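Chintase (Rhizomucor miehei, PDB 5YUQ) hydrolyses chitin as a family 18 glycoside hydrolase, probably threading the chain through a tunnel-shaped active site on a TIM-barrel scaffold. Local coordinates at residues K3-P14 with G345-E353; T147-N155 with A214-G222. All coordinates share one frame; numbering follows the deposited sequence.

Contact 1: K3-P14 with G345-E353; sequences KLSAYVVDWDLP and GGVMLWSLE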
loop_
_atom_site.group_PDB
_atom_site.type_symbol
_atom_site.label_atom_id
_atom_site.label_comp_id
_atom_site.label_asym_id
_atom_site.label_seq_id
_atom_site.Cartn_x
_atom_site.Cartn_y
_atom_site.Cartn_z
ATOM N N LYS A 3 0.203 4.843 -15.609
ATOM C CA LYS A 3 1.619 4.588 -15.354
ATOM C C LYS A 3 2.034 4.938 -13.930
ATOM O O LYS A 3 2.798 4.207 -13.307
ATOM C CB LYS A 3 2.493 5.337 -16.369
ATOM C CG LYS A 3 2.382 4.786 -17.801
ATOM C CD LYS A 3 2.951 3.377 -17.873
ATOM C CE LYS A 3 2.912 2.803 -19.287
ATOM N NZ LYS A 3 1.664 2.035 -19.557
ATOM N N LEU A 4 1.542 6.058 -13.459
ATOM C CA LEU A 4 1.871 6.521 -12.108
ATOM C C LEU A 4 0.615 6.902 -11.374
ATOM O O LEU A 4 -0.015 7.834 -11.744
ATOM C CB LEU A 4 2.893 7.693 -12.222
ATOM C CG LEU A 4 3.610 8.004 -10.934
ATOM C CD1 LEU A 4 4.635 9.113 -11.205
ATOM C CD2 LEU A 4 2.615 8.512 -10.018
ATOM N N SER A 5 0.234 6.139 -10.330
ATOM C CA SER A 5 -0.965 6.399 -9.548
ATOM C C SER A 5 -0.562 6.843 -8.165
ATOM O O SER A 5 0.350 6.286 -7.570
ATOM C CB SER A 5 -1.800 5.137 -9.432
ATOM O OG SER A 5 -2.199 4.693 -10.722
ATOM N N ALA A 6 -1.247 7.855 -7.654
ATOM C CA ALA A 6 -0.906 8.401 -6.354
ATOM C C ALA A 6 -2.095 8.283 -5.425
ATOM O O ALA A 6 -3.176 8.791 -5.731
ATOM C CB ALA A 6 -0.512 9.863 -6.503
ATOM N N TYR A 7 -1.898 7.632 -4.282
ATOM C CA TYR A 7 -2.915 7.652 -3.241
ATOM C C TYR A 7 -2.903 8.992 -2.527
ATOM O O TYR A 7 -1.843 9.528 -2.207
ATOM C CB TYR A 7 -2.677 6.538 -2.224
ATOM C CG TYR A 7 -3.165 5.194 -2.700
ATOM C CD1 TYR A 7 -2.329 4.353 -3.417
ATOM C CD2 TYR A 7 -4.464 4.768 -2.442
ATOM C CE1 TYR A 7 -2.769 3.115 -3.863
ATOM C CE2 TYR A 7 -4.911 3.509 -2.869
ATOM C CZ TYR A 7 -4.061 2.703 -3.591
ATOM O OH TYR A 7 -4.500 1.476 -4.029
ATOM N N VAL A 8 -4.093 9.534 -2.301
ATOM C CA VAL A 8 -4.259 10.659 -1.394
ATOM C C VAL A 8 -5.246 10.194 -0.345
ATOM O O VAL A 8 -6.084 9.328 -0.616
ATOM C CB VAL A 8 -4.784 11.908 -2.111
ATOM C CG1 VAL A 8 -3.780 12.363 -3.159
ATOM C CG2 VAL A 8 -6.156 11.655 -2.739
ATOM N N VAL A 9 -5.136 10.742 0.857
ATOM C CA VAL A 9 -5.930 10.252 1.973
ATOM C C VAL A 9 -6.913 11.300 2.485
ATOM O O VAL A 9 -6.580 12.476 2.602
ATOM C CB VAL A 9 -5.042 9.694 3.124
ATOM C CG1 VAL A 9 -4.193 8.528 2.617
ATOM C CG2 VAL A 9 -4.150 10.787 3.732
ATOM N N ASP A 10 -8.130 10.853 2.771
ATOM C CA ASP A 10 -9.226 11.746 3.143
ATOM C C ASP A 10 -8.901 12.601 4.365
ATOM O O ASP A 10 -9.325 13.755 4.458
ATOM C CB ASP A 10 -10.483 10.920 3.403
ATOM C CG ASP A 10 -11.707 11.774 3.608
ATOM O OD1 ASP A 10 -12.336 12.166 2.593
ATOM O OD2 ASP A 10 -12.055 12.041 4.778
ATOM N N TRP A 11 -8.144 12.033 5.300
ATOM C CA TRP A 11 -7.844 12.706 6.559
ATOM C C TRP A 11 -6.660 13.669 6.479
ATOM O O TRP A 11 -6.367 14.377 7.442
ATOM C CB TRP A 11 -7.591 11.659 7.651
ATOM C CG TRP A 11 -6.478 10.697 7.325
ATOM C CD1 TRP A 11 -5.167 10.829 7.661
ATOM C CD2 TRP A 11 -6.587 9.453 6.611
ATOM N NE1 TRP A 11 -4.450 9.748 7.204
ATOM C CE2 TRP A 11 -5.298 8.889 6.554
ATOM C CE3 TRP A 11 -7.650 8.763 6.015
ATOM C CZ2 TRP A 11 -5.038 7.664 5.928
ATOM C CZ3 TRP A 11 -7.389 7.546 5.386
ATOM C CH2 TRP A 11 -6.094 7.017 5.345
ATOM N N ASP A 12 -5.978 13.696 5.340
ATOM C CA ASP A 12 -4.806 14.555 5.183
ATOM C C ASP A 12 -4.482 14.732 3.704
ATOM O O ASP A 12 -3.468 14.228 3.222
ATOM C CB ASP A 12 -3.610 13.949 5.927
ATOM C CG ASP A 12 -2.484 14.948 6.157
ATOM O OD1 ASP A 12 -2.658 16.153 5.873
ATOM O OD2 ASP A 12 -1.414 14.521 6.629
ATOM N N LEU A 13 -5.334 15.462 2.982
ATOM C CA LEU A 13 -5.105 15.682 1.559
ATOM C C LEU A 13 -3.893 16.575 1.355
ATOM O O LEU A 13 -3.571 17.411 2.213
ATOM C CB LEU A 13 -6.333 16.303 0.887
ATOM C CG LEU A 13 -7.544 15.374 0.762
ATOM C CD1 LEU A 13 -8.761 16.139 0.259
ATOM C CD2 LEU A 13 -7.238 14.197 -0.171
ATOM N N PRO A 14 -3.199 16.399 0.224
ATOM C CA PRO A 14 -2.042 17.261 -0.027
ATOM C C PRO A 14 -2.497 18.711 -0.184
ATOM O O PRO A 14 -3.589 18.943 -0.694
ATOM C CB PRO A 14 -1.497 16.745 -1.362
ATOM C CG PRO A 14 -2.079 15.373 -1.530
ATOM C CD PRO A 14 -3.419 15.420 -0.857
ATOM N N GLY A 345 2.996 -2.643 -15.342
ATOM C CA GLY A 345 2.056 -1.654 -15.836
ATOM C C GLY A 345 2.298 -0.263 -15.288
ATOM O O GLY A 345 1.815 0.722 -15.853
ATOM N N GLY A 346 3.057 -0.177 -14.206
ATOM C CA GLY A 346 3.369 1.113 -13.635
ATOM C C GLY A 346 3.773 1.001 -12.184
ATOM O O GLY A 346 4.124 -0.075 -11.694
ATOM N N VAL A 347 3.686 2.116 -11.478
ATOM C CA VAL A 347 3.967 2.171 -10.075
ATOM C C VAL A 347 2.894 2.999 -9.417
ATOM O O VAL A 347 2.225 3.783 -10.044
ATOM C CB VAL A 347 5.323 2.881 -9.784
ATOM C CG1 VAL A 347 6.467 2.099 -10.344
ATOM C CG2 VAL A 347 5.259 4.343 -10.230
ATOM N N MET A 348 2.731 2.767 -8.114
ATOM C CA MET A 348 1.841 3.626 -7.351
ATOM C C MET A 348 2.556 4.010 -6.078
ATOM O O MET A 348 3.529 3.369 -5.701
ATOM C CB MET A 348 0.473 2.974 -7.078
ATOM C CG MET A 348 0.482 1.688 -6.244
ATOM S SD MET A 348 0.596 2.019 -4.464
ATOM C CE MET A 348 0.032 0.442 -3.823
ATOM N N LEU A 349 2.061 5.042 -5.410
ATOM C CA LEU A 349 2.729 5.538 -4.219
ATOM C C LEU A 349 1.750 5.728 -3.073
ATOM O O LEU A 349 0.608 6.142 -3.282
ATOM C CB LEU A 349 3.462 6.848 -4.521
ATOM C CG LEU A 349 2.591 8.054 -4.881
ATOM C CD1 LEU A 349 2.386 8.938 -3.653
ATOM C CD2 LEU A 349 3.194 8.860 -6.019
ATOM N N TRP A 350 2.215 5.413 -1.867
ATOM C CA TRP A 350 1.487 5.714 -0.641
ATOM C C TRP A 350 2.358 6.579 0.263
ATOM O O TRP A 350 3.390 6.108 0.740
ATOM C CB TRP A 350 1.126 4.429 0.132
ATOM C CG TRP A 350 0.371 4.776 1.376
ATOM C CD1 TRP A 350 0.895 5.201 2.572
ATOM C CD2 TRP A 350 -1.043 4.803 1.524
ATOM N NE1 TRP A 350 -0.120 5.472 3.458
ATOM C CE2 TRP A 350 -1.322 5.231 2.837
ATOM C CE3 TRP A 350 -2.112 4.485 0.678
ATOM C CZ2 TRP A 350 -2.624 5.360 3.316
ATOM C CZ3 TRP A 350 -3.398 4.613 1.153
ATOM C CH2 TRP A 350 -3.646 5.047 2.457
ATOM N N SER A 351 1.979 7.832 0.519
ATOM C CA SER A 351 0.882 8.537 -0.130
ATOM C C SER A 351 1.359 9.970 -0.406
ATOM O O SER A 351 2.379 10.416 0.136
ATOM C CB SER A 351 -0.374 8.527 0.748
ATOM O OG SER A 351 -0.075 9.023 2.045
ATOM N N LEU A 352 0.620 10.684 -1.248
ATOM C CA LEU A 352 1.128 11.891 -1.895
ATOM C C LEU A 352 1.503 13.024 -0.949
ATOM O O LEU A 352 2.455 13.763 -1.210
ATOM C CB LEU A 352 0.112 12.372 -2.939
ATOM C CG LEU A 352 0.588 13.484 -3.866
ATOM C CD1 LEU A 352 1.865 13.073 -4.575
ATOM C CD2 LEU A 352 -0.499 13.818 -4.879
ATOM N N GLU A 353 0.775 13.159 0.153
ATOM C CA GLU A 353 1.002 14.295 1.041
ATOM C C GLU A 353 2.321 14.161 1.800
ATOM O O GLU A 353 2.774 15.108 2.433
ATOM C CB GLU A 353 -0.184 14.479 1.997
ATOM C CG GLU A 353 -0.114 13.667 3.287
ATOM C CD GLU A 353 -0.322 12.181 3.098
ATOM O OE1 GLU A 353 -0.701 11.728 1.989
ATOM O OE2 GLU A 353 -0.120 11.440 4.084
HETATM O O HOH W 1 0.277 0.606 -17.924
HETATM O O HOH W 2 -0.227 3.046 -11.607
HETATM O O HOH W 3 -3.015 12.719 1.024
#
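Strand 4-9 and strand 346-350 run parallel at 16°, joined by backbone bonds from Val-347 N to Lys-3 O, Ser-5 N to Val-347 O, Leu-349 N to Ser-5 O and Tyr-7 N to Leu-349 O. Past the strand end Leu-352 N donates to Tyr-7 O at 2.9 Å, after a cis peptide between Trp-350 and Ser-351. Gly-346 suits its place because its backbone angles, and Lys-3 O against its CA, leave no room for a side chain. On one face Leu-4 and Ala-6 meet Leu-349, whose CD2 reaches Ala-6 CB at 3.9 Å; Leu-362 of helix 360-363 packs on this layer. Here the TIM barrel closes, its first strand pairing with its last. On the other face, inside the barrel, Met-348 SD lies 3.6 Å from Tyr-7 CE1 at the ring edge, a Met-aromatic contact, and a bend at chi2 (81°) folds the thioether there. Asn-103 holds the tyrosine hydroxyl. Trp-350 sends its six-membered ring obliquely to the tyrosine ring, planes at 48°, and CH2 meets Val-9 CG1 at 3.5 Å. Ser-351 OG donates to Glu-353 OE1 at 2.8 Å, and a water gives that oxygen a second bond while joining Val-9 N and Asp-12 O. Asp-12 OD2, 4.2 Å from Glu-353 OE2, may favour protonation of one carboxylate, though both bonds to OE1 would help keep the glutamate ionised.

Contact 2: T147-N155 with A214-G222; sequences TAVPTAPFN and AVKAWIAAG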
loop_
_atom_site.group_PDB
_atom_site.type_symbol
_atom_site.label_atom_id
_atom_site.label_comp_id
_atom_site.label_asym_id
_atom_site.label_seq_id
_atom_site.Cartn_x
_atom_site.Cartn_y
_atom_site.Cartn_z
ATOM N N THR A 147 -7.223 -3.353 -7.820
ATOM C CA THR A 147 -7.204 -3.854 -6.456
ATOM C C THR A 147 -5.816 -3.637 -5.884
ATOM O O THR A 147 -4.821 -3.799 -6.591
ATOM C CB THR A 147 -7.630 -5.348 -6.386
ATOM O OG1 THR A 147 -7.470 -5.829 -5.049
ATOM C CG2 THR A 147 -6.785 -6.191 -7.314
ATOM N N ALA A 148 -5.751 -3.208 -4.626
ATOM C CA ALA A 148 -4.482 -3.122 -3.920
ATOM C C ALA A 148 -4.278 -4.453 -3.222
ATOM O O ALA A 148 -5.151 -4.917 -2.487
ATOM C CB ALA A 148 -4.502 -1.989 -2.911
ATOM N N VAL A 149 -3.122 -5.066 -3.451
ATOM C CA VAL A 149 -2.910 -6.461 -3.071
ATOM C C VAL A 149 -1.667 -6.657 -2.209
ATOM O O VAL A 149 -0.735 -5.855 -2.257
ATOM C CB VAL A 149 -2.794 -7.335 -4.333
ATOM C CG1 VAL A 149 -3.983 -7.116 -5.251
ATOM C CG2 VAL A 149 -1.508 -7.032 -5.077
ATOM N N PRO A 150 -1.648 -7.732 -1.403
ATOM C CA PRO A 150 -0.465 -8.054 -0.603
ATOM C C PRO A 150 0.668 -8.611 -1.462
ATOM O O PRO A 150 0.526 -8.732 -2.678
ATOM C CB PRO A 150 -0.979 -9.121 0.377
ATOM C CG PRO A 150 -2.138 -9.759 -0.347
ATOM C CD PRO A 150 -2.775 -8.641 -1.134
ATOM N N THR A 151 1.779 -8.960 -0.823
ATOM C CA THR A 151 2.991 -9.348 -1.545
ATOM C C THR A 151 2.961 -10.797 -2.054
ATOM O O THR A 151 3.917 -11.266 -2.670
ATOM C CB THR A 151 4.228 -9.115 -0.673
ATOM O OG1 THR A 151 3.972 -9.630 0.638
ATOM C CG2 THR A 151 4.524 -7.619 -0.571
ATOM N N ALA A 152 1.864 -11.497 -1.794
ATOM C CA ALA A 152 1.649 -12.813 -2.379
ATOM C C ALA A 152 0.200 -12.899 -2.815
ATOM O O ALA A 152 -0.661 -12.226 -2.244
ATOM C CB ALA A 152 1.969 -13.908 -1.364
ATOM N N PRO A 153 -0.059 -13.748 -3.807
ATOM C CA PRO A 153 -1.438 -13.874 -4.282
ATOM C C PRO A 153 -2.494 -14.140 -3.221
ATOM O O PRO A 153 -2.195 -14.777 -2.249
ATOM C CB PRO A 153 -1.365 -15.036 -5.304
ATOM C CG PRO A 153 -0.011 -15.002 -5.804
ATOM C CD PRO A 153 0.886 -14.424 -4.666
ATOM N N PHE A 154 -3.716 -13.699 -3.459
ATOM C CA PHE A 154 -4.810 -13.843 -2.500
ATOM C C PHE A 154 -4.928 -15.253 -1.935
ATOM O O PHE A 154 -4.733 -16.242 -2.653
ATOM C CB PHE A 154 -6.134 -13.509 -3.172
ATOM C CG PHE A 154 -6.238 -12.092 -3.654
ATOM C CD1 PHE A 154 -5.969 -11.029 -2.803
ATOM C CD2 PHE A 154 -6.629 -11.828 -4.962
ATOM C CE1 PHE A 154 -6.083 -9.716 -3.262
ATOM C CE2 PHE A 154 -6.751 -10.530 -5.420
ATOM C CZ PHE A 154 -6.485 -9.477 -4.570
ATOM N N ASN A 155 -5.264 -15.329 -0.652
ATOM C CA ASN A 155 -5.413 -16.612 0.033
ATOM C C ASN A 155 -6.512 -17.492 -0.528
ATOM O O ASN A 155 -7.602 -17.026 -0.862
ATOM C CB ASN A 155 -5.691 -16.398 1.517
ATOM C CG ASN A 155 -4.471 -15.959 2.284
ATOM O OD1 ASN A 155 -3.354 -15.951 1.757
ATOM N ND2 ASN A 155 -4.668 -15.603 3.548
ATOM N N ALA A 214 7.472 -10.416 -4.709
ATOM C CA ALA A 214 6.035 -10.232 -4.869
ATOM C C ALA A 214 5.634 -10.248 -6.344
ATOM O O ALA A 214 4.676 -10.925 -6.731
ATOM C CB ALA A 214 5.596 -8.920 -4.211
ATOM N N VAL A 215 6.360 -9.493 -7.162
ATOM C CA VAL A 215 6.084 -9.446 -8.590
ATOM C C VAL A 215 6.208 -10.840 -9.175
ATOM O O VAL A 215 5.331 -11.284 -9.921
ATOM C CB VAL A 215 7.037 -8.460 -9.300
ATOM C CG1 VAL A 215 7.060 -8.705 -10.797
ATOM C CG2 VAL A 215 6.622 -7.033 -8.993
ATOM N N LYS A 216 7.268 -11.553 -8.808
ATOM C CA LYS A 216 7.464 -12.902 -9.338
ATOM C C LYS A 216 6.345 -13.829 -8.893
ATOM O O LYS A 216 5.876 -14.652 -9.678
ATOM C CB LYS A 216 8.815 -13.487 -8.926
ATOM C CG LYS A 216 10.020 -12.744 -9.477
ATOM C CD LYS A 216 9.936 -12.549 -10.970
ATOM C CE LYS A 216 11.143 -11.779 -11.489
ATOM N NZ LYS A 216 12.412 -12.354 -10.962
ATOM N N ALA A 217 5.907 -13.694 -7.645
ATOM C CA ALA A 217 4.846 -14.553 -7.131
ATOM C C ALA A 217 3.526 -14.305 -7.852
ATOM O O ALA A 217 2.811 -15.247 -8.189
ATOM C CB ALA A 217 4.674 -14.366 -5.632
ATOM N N TRP A 218 3.213 -13.035 -8.111
ATOM C CA TRP A 218 1.958 -12.683 -8.776
ATOM C C TRP A 218 1.968 -13.094 -10.265
ATOM O O TRP A 218 0.954 -13.521 -10.784
ATOM C CB TRP A 218 1.521 -11.254 -8.556
ATOM C CG TRP A 218 0.915 -10.970 -7.243
ATOM C CD1 TRP A 218 1.586 -10.559 -6.074
ATOM C CD2 TRP A 218 -0.470 -10.973 -6.897
ATOM N NE1 TRP A 218 0.693 -10.323 -5.095
ATOM C CE2 TRP A 218 -0.575 -10.583 -5.551
ATOM C CE3 TRP A 218 -1.634 -11.292 -7.577
ATOM C CZ2 TRP A 218 -1.763 -10.489 -4.920
ATOM C CZ3 TRP A 218 -2.780 -11.192 -6.968
ATOM C CH2 TRP A 218 -2.874 -10.777 -5.632
ATOM N N ILE A 219 3.116 -12.981 -10.878
ATOM C CA ILE A 219 3.237 -13.432 -12.267
ATOM C C ILE A 219 3.111 -14.955 -12.329
ATOM O O ILE A 219 2.398 -15.499 -13.188
ATOM C CB ILE A 219 4.567 -12.975 -12.917
ATOM C CG1 ILE A 219 4.584 -11.449 -13.108
ATOM C CG2 ILE A 219 4.773 -13.653 -14.277
ATOM C CD1 ILE A 219 5.907 -10.905 -13.616
ATOM N N ALA A 220 3.779 -15.643 -11.408
ATOM C CA ALA A 220 3.741 -17.108 -11.389
ATOM C C ALA A 220 2.322 -17.647 -11.193
ATOM O O ALA A 220 1.983 -18.724 -11.695
ATOM C CB ALA A 220 4.674 -17.660 -10.320
ATOM N N ALA A 221 1.492 -16.890 -10.484
ATOM C CA ALA A 221 0.115 -17.302 -10.224
ATOM C C ALA A 221 -0.855 -16.905 -11.336
ATOM O O ALA A 221 -2.037 -17.242 -11.273
ATOM C CB ALA A 221 -0.360 -16.765 -8.880
ATOM N N GLY A 222 -0.369 -16.185 -12.343
ATOM C CA GLY A 222 -1.159 -15.954 -13.544
ATOM C C GLY A 222 -1.418 -14.516 -13.961
ATOM O O GLY A 222 -2.018 -14.274 -15.000
#
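The indole of Trp-218 is sandwiched between Pro-153, whose CA sits over the six-membered ring in a CH-pi contact 3.6 Å from its centroid, and Val-149, whose CG2 rests against the opposite face. At the edge, CH2 points into the middle of the Phe-154 ring, 3.9 Å from CE2; the planes stand at 90°, an edge-to-face (T-shaped) pair. Another part of the rim is polar: NE1 donates to Pro-150 O at 2.9 Å, bent to 147°, the oxygen lying a little out of the indole plane, and Ala-214 O of its own helix lies in that plane at the edge. A tryptophan suits this place, its flat ring lying against an aliphatic group on each face and its one N-H satisfying a loop carbonyl. With CG anti to the carbonyl carbon (chi1 -77°), the ring leaves the helix towards the loop. Alanines on and just past this side of the helix let the loop come close: Ala-214 CA makes a CA-H...O contact of 3.2 Å with Thr-151 O, Ala-217 CB touches Pro-153 CD, and Pro-153 CG lies 3.6 Å from Ala-221 CB. In this TIM barrel, outer-layer helix 211-220 thus packs on the loop leaving the C-terminal end of strand 144-149; Trp-218 also packs on Leu-228 of strand 228-240, Ala-214 on Ile-178 of strand 175-178, and Phe-154 meets Tyr-128 of helix 124-139 and Trp-169 of helix 168-172.

How the contacts relate
Contact 2 lies within the long part of the chain that separates the two strands of contact 1, and ties a later strand's loop to a helix of the surrounding layer. Their centres are about 20 Å apart, yet they meet inside the barrel, where Tyr-7 OH packs 3.6 Å from Ala-148 CB. Further links run through strand 175-178: Tyr-177 makes backbone bonds with Thr-147 and Val-149, while its hydroxyl forms a weak bond to Ser-5 OG. In family 18 enzymes the substrate binds at the C-terminal ends of the barrel strands, so Trp-350 and the loop after Val-149 probably lie near the active-site tunnel.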